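CocE/NonD family hydrolase (Staphylococcus aureus subsp. aureus COL, PDB 3III) probably hydrolyses ester or amide bonds as an alpha/beta-hydrolase of the CocE/NonD family, related to the X-Pro dipeptidyl-peptidases. Local coordinates at residues A[263-269]-A[291-297]. Residues are numbered along the deposited sequence; the frame is centred on the assembly and turned at random.
Sequences LTCASWS and WLYVHGR
The carbonyl oxygen His-295 O is gripped by two donors, which reach it from opposite faces of the carbonyl plane: the hydroxyl Ser-267 OG at 2.9 Å, standing well above that plane, and the amide Trp-268 N at 3.0 Å. Ser-267 OG also accepts a bond from Ser-269 N (N-H...O angle 161°), an ST turn that carries the chain out of its strand. With OG anti to the backbone N (chi1 -177°), the Ser-267 hydroxyl reaches His-295 O, while its CB lies over one face of the His-295 imidazole, toward the rim, in a CH-pi contact. That ring is further fixed by Arg-297 N, which donates to His-295 ND1 in the ring plane (3.0 Å). Beyond the strand ends, Ser-269 OG bonds Arg-297 O at 2.7 Å, tying the two departing loops together.

Upstream, the strands run parallel in register; the backbone bonds run from Thr-264 N to Trp-291 O, through a weak one from His-295 N to Ala-266 O, to the Trp-268 bond already named. Cys-265 SG lies obliquely to the Tyr-293 and His-295 rings, 3.8 Å from His-295 CD2. Among the side chains turned to the other face, the methyl Val-294 CG1 sits over the centre of the six-membered ring of Trp-268, 3.4 Å from Trp-268 CE2, a close CH-pi contact. Trp-268 NE1 is bonded to the backbone oxygen of Glu-336, whose carboxylate accepts a hydrogen bond from Gly-296 N and forms a salt bridge with Arg-297.

The pair belongs to the beta-alpha-beta unit of strand 262-267, helix 275-284 and strand 290-295 in the central alpha/beta-hydrolase sheet. Helix 275-284 packs on the face bearing Ala-266, Leu-292 and Val-294, and helix 306-319 on that of Leu-263 and Tyr-293; strands 186-192 and 333-338 flank the two.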
ATOM      1  N   LEU A 263     -11.606   8.693   2.056  1.00  8.50           N
ATOM      2  CA  LEU A 263     -11.384   7.719   3.102  1.00  8.12           C
ATOM      3  C   LEU A 263     -10.225   6.808   2.663  1.00  7.61           C
ATOM      4  O   LEU A 263     -10.371   5.994   1.772  1.00  9.00           O
ATOM      5  CB  LEU A 263     -12.684   6.931   3.387  1.00  7.24           C
ATOM      6  CG  LEU A 263     -12.540   5.767   4.366  1.00  7.37           C
ATOM      7  CD1 LEU A 263     -12.072   6.194   5.783  1.00  6.85           C
ATOM      8  CD2 LEU A 263     -13.849   4.934   4.508  1.00  6.56           C
ATOM      9  N   THR A 264      -9.053   6.974   3.285  1.00  8.26           N
ATOM     10  CA  THR A 264      -7.884   6.191   3.004  1.00  6.34           C
ATOM     11  C   THR A 264      -7.712   5.088   3.992  1.00  8.36           C
ATOM     12  O   THR A 264      -7.893   5.310   5.216  1.00  8.43           O
ATOM     13  CB  THR A 264      -6.633   7.087   3.095  1.00  7.43           C
ATOM     14  OG1 THR A 264      -6.815   8.198   2.202  1.00  8.40           O
ATOM     15  CG2 THR A 264      -5.336   6.290   2.738  1.00  5.68           C
ATOM     16  N   CYS A 265      -7.349   3.896   3.527  1.00  7.22           N
ATOM     17  CA  CYS A 265      -6.799   2.912   4.470  1.00  7.88           C
ATOM     18  C   CYS A 265      -5.324   2.745   4.146  1.00  7.53           C
ATOM     19  O   CYS A 265      -4.953   2.579   2.970  1.00  7.22           O
ATOM     20  CB  CYS A 265      -7.530   1.572   4.407  1.00  8.22           C
ATOM     21  SG  CYS A 265      -6.702   0.336   5.395  1.00 11.82           S
ATOM     22  N   ALA A 266      -4.502   2.826   5.191  1.00  8.22           N
ATOM     23  CA  ALA A 266      -3.089   2.410   5.216  1.00  8.61           C
ATOM     24  C   ALA A 266      -2.909   1.272   6.216  1.00  9.84           C
ATOM     25  O   ALA A 266      -3.702   1.134   7.159  1.00 10.47           O
ATOM     26  CB  ALA A 266      -2.167   3.578   5.624  1.00  7.97           C
ATOM     27  N   SER A 267      -1.852   0.486   6.057  1.00  9.33           N
ATOM     28  CA  SER A 267      -1.611  -0.605   6.979  1.00  9.04           C
ATOM     29  C   SER A 267      -0.142  -0.636   7.331  1.00  8.76           C
ATOM     30  O   SER A 267       0.706  -0.516   6.463  1.00  9.17           O
ATOM     31  CB  SER A 267      -2.028  -1.930   6.383  1.00 10.46           C
ATOM     32  OG  SER A 267      -1.852  -2.992   7.296  1.00 12.82           O
ATOM     33  N   TRP A 268       0.151  -0.835   8.612  1.00  7.77           N
ATOM     34  CA  TRP A 268       1.504  -1.114   9.040  1.00  8.80           C
ATOM     35  C   TRP A 268       2.061  -2.420   8.399  1.00  8.93           C
ATOM     36  O   TRP A 268       3.269  -2.628   8.407  1.00  9.93           O
ATOM     37  CB  TRP A 268       1.562  -1.268  10.553  1.00  8.21           C
ATOM     38  CG  TRP A 268       0.846  -0.256  11.351  1.00  7.62           C
ATOM     39  CD1 TRP A 268      -0.020  -0.503  12.364  1.00  8.85           C
ATOM     40  CD2 TRP A 268       1.010   1.177  11.295  1.00  5.75           C
ATOM     41  NE1 TRP A 268      -0.411   0.680  12.949  1.00  9.94           N
ATOM     42  CE2 TRP A 268       0.196   1.726  12.305  1.00  7.17           C
ATOM     43  CE3 TRP A 268       1.755   2.041  10.486  1.00  8.20           C
ATOM     44  CZ2 TRP A 268       0.129   3.096  12.556  1.00  7.68           C
ATOM     45  CZ3 TRP A 268       1.691   3.422  10.733  1.00  8.30           C
ATOM     46  CH2 TRP A 268       0.885   3.925  11.777  1.00  7.25           C
ATOM     47  N   SER A 269       1.197  -3.289   7.907  1.00  8.72           N
ATOM     48  CA  SER A 269       1.562  -4.644   7.442  1.00  9.00           C
ATOM     49  C   SER A 269       1.984  -4.753   5.922  1.00  9.44           C
ATOM     50  O   SER A 269       2.237  -5.866   5.412  1.00  8.61           O
ATOM     51  CB  SER A 269       0.361  -5.548   7.623  1.00  9.79           C
ATOM     52  OG  SER A 269      -0.323  -5.321   8.877  1.00 11.75           O
ATOM     53  N   TRP A 291     -10.221  11.355   5.652  1.00  9.67           N
ATOM     54  CA  TRP A 291     -10.061  10.505   6.824  1.00  9.14           C
ATOM     55  C   TRP A 291      -9.083   9.411   6.522  1.00  7.46           C
ATOM     56  O   TRP A 291      -9.005   8.925   5.391  1.00  6.64           O
ATOM     57  CB  TRP A 291     -11.420   9.882   7.204  1.00  9.52           C
ATOM     58  CG  TRP A 291     -12.367  10.911   7.758  1.00 10.53           C
ATOM     59  CD1 TRP A 291     -12.572  11.219   9.080  1.00 12.67           C
ATOM     60  CD2 TRP A 291     -13.213  11.797   7.012  1.00  8.74           C
ATOM     61  NE1 TRP A 291     -13.465  12.244   9.187  1.00 10.03           N
ATOM     62  CE2 TRP A 291     -13.862  12.626   7.933  1.00  9.99           C
ATOM     63  CE3 TRP A 291     -13.456  11.987   5.649  1.00  7.72           C
ATOM     64  CZ2 TRP A 291     -14.788  13.610   7.546  1.00  9.98           C
ATOM     65  CZ3 TRP A 291     -14.400  12.987   5.269  1.00  6.64           C
ATOM     66  CH2 TRP A 291     -15.026  13.771   6.211  1.00  9.60           C
ATOM     67  N   LEU A 292      -8.404   8.945   7.552  1.00  7.44           N
ATOM     68  CA  LEU A 292      -7.448   7.867   7.415  1.00  8.51           C
ATOM     69  C   LEU A 292      -7.729   6.793   8.466  1.00  8.96           C
ATOM     70  O   LEU A 292      -7.957   7.097   9.663  1.00  8.01           O
ATOM     71  CB  LEU A 292      -6.020   8.437   7.611  1.00  8.97           C
ATOM     72  CG  LEU A 292      -4.855   7.469   7.733  1.00  9.59           C
ATOM     73  CD1 LEU A 292      -4.692   6.739   6.421  1.00  6.53           C
ATOM     74  CD2 LEU A 292      -3.523   8.239   8.141  1.00 11.31           C
ATOM     75  N   TYR A 293      -7.700   5.540   8.041  1.00  9.37           N
ATOM     76  CA  TYR A 293      -7.821   4.411   8.966  1.00  8.54           C
ATOM     77  C   TYR A 293      -6.569   3.539   8.795  1.00  8.59           C
ATOM     78  O   TYR A 293      -6.269   3.131   7.672  1.00  8.86           O
ATOM     79  CB  TYR A 293      -9.054   3.616   8.598  1.00  8.62           C
ATOM     80  CG  TYR A 293      -9.237   2.311   9.328  1.00  9.28           C
ATOM     81  CD1 TYR A 293      -9.539   2.289  10.661  1.00 12.30           C
ATOM     82  CD2 TYR A 293      -9.070   1.100   8.666  1.00 11.17           C
ATOM     83  CE1 TYR A 293      -9.649   1.079  11.357  1.00 17.40           C
ATOM     84  CE2 TYR A 293      -9.225  -0.108   9.326  1.00 12.93           C
ATOM     85  CZ  TYR A 293      -9.512  -0.121  10.651  1.00 12.96           C
ATOM     86  OH  TYR A 293      -9.595  -1.317  11.295  1.00 20.10           O
ATOM     87  N   VAL A 294      -5.857   3.271   9.887  1.00  8.97           N
ATOM     88  CA  VAL A 294      -4.634   2.449   9.876  1.00  8.06           C
ATOM     89  C   VAL A 294      -4.772   1.243  10.776  1.00  8.37           C
ATOM     90  O   VAL A 294      -5.029   1.371  11.970  1.00  9.02           O
ATOM     91  CB  VAL A 294      -3.374   3.218  10.246  1.00  9.44           C
ATOM     92  CG1 VAL A 294      -2.097   2.432   9.856  1.00  9.53           C
ATOM     93  CG2 VAL A 294      -3.329   4.653   9.587  1.00  7.64           C
ATOM     94  N   HIS A 295      -4.451   0.077  10.233  1.00  9.19           N
ATOM     95  CA  HIS A 295      -4.410  -1.150  11.032  1.00  8.48           C
ATOM     96  C   HIS A 295      -3.125  -1.921  10.803  1.00 10.00           C
ATOM     97  O   HIS A 295      -2.433  -1.709   9.781  1.00 10.68           O
ATOM     98  CB  HIS A 295      -5.616  -2.015  10.695  1.00  8.42           C
ATOM     99  CG  HIS A 295      -5.604  -2.571   9.310  1.00  7.77           C
ATOM    100  ND1 HIS A 295      -4.846  -3.676   8.978  1.00  9.20           N
ATOM    101  CD2 HIS A 295      -6.231  -2.189   8.180  1.00  9.32           C
ATOM    102  CE1 HIS A 295      -5.021  -3.946   7.695  1.00 11.08           C
ATOM    103  NE2 HIS A 295      -5.842  -3.049   7.181  1.00  8.81           N
ATOM    104  N   GLY A 296      -2.830  -2.825  11.740  1.00  9.08           N
ATOM    105  CA  GLY A 296      -1.684  -3.719  11.662  1.00  9.09           C
ATOM    106  C   GLY A 296      -2.091  -5.195  11.453  1.00  9.32           C
ATOM    107  O   GLY A 296      -1.432  -6.115  11.951  1.00  8.81           O
ATOM    108  N   ARG A 297      -3.105  -5.395  10.635  1.00  8.89           N
ATOM    109  CA  ARG A 297      -3.673  -6.710  10.326  1.00  8.72           C
ATOM    110  C   ARG A 297      -3.518  -7.010   8.823  1.00  9.21           C
ATOM    111  O   ARG A 297      -2.713  -6.376   8.140  1.00  7.79           O
ATOM    112  CB  ARG A 297      -5.148  -6.706  10.746  1.00  8.95           C
ATOM    113  CG  ARG A 297      -5.431  -6.109  12.194  1.00  8.49           C
ATOM    114  CD  ARG A 297      -4.775  -6.944  13.212  1.00  9.42           C
ATOM    115  NE  ARG A 297      -4.805  -6.309  14.538  1.00  7.95           N
ATOM    116  CZ  ARG A 297      -5.675  -6.557  15.508  1.00 12.10           C
ATOM    117  NH1 ARG A 297      -6.682  -7.404  15.330  1.00 13.54           N
ATOM    118  NH2 ARG A 297      -5.545  -5.884  16.663  1.00 15.24           N
TER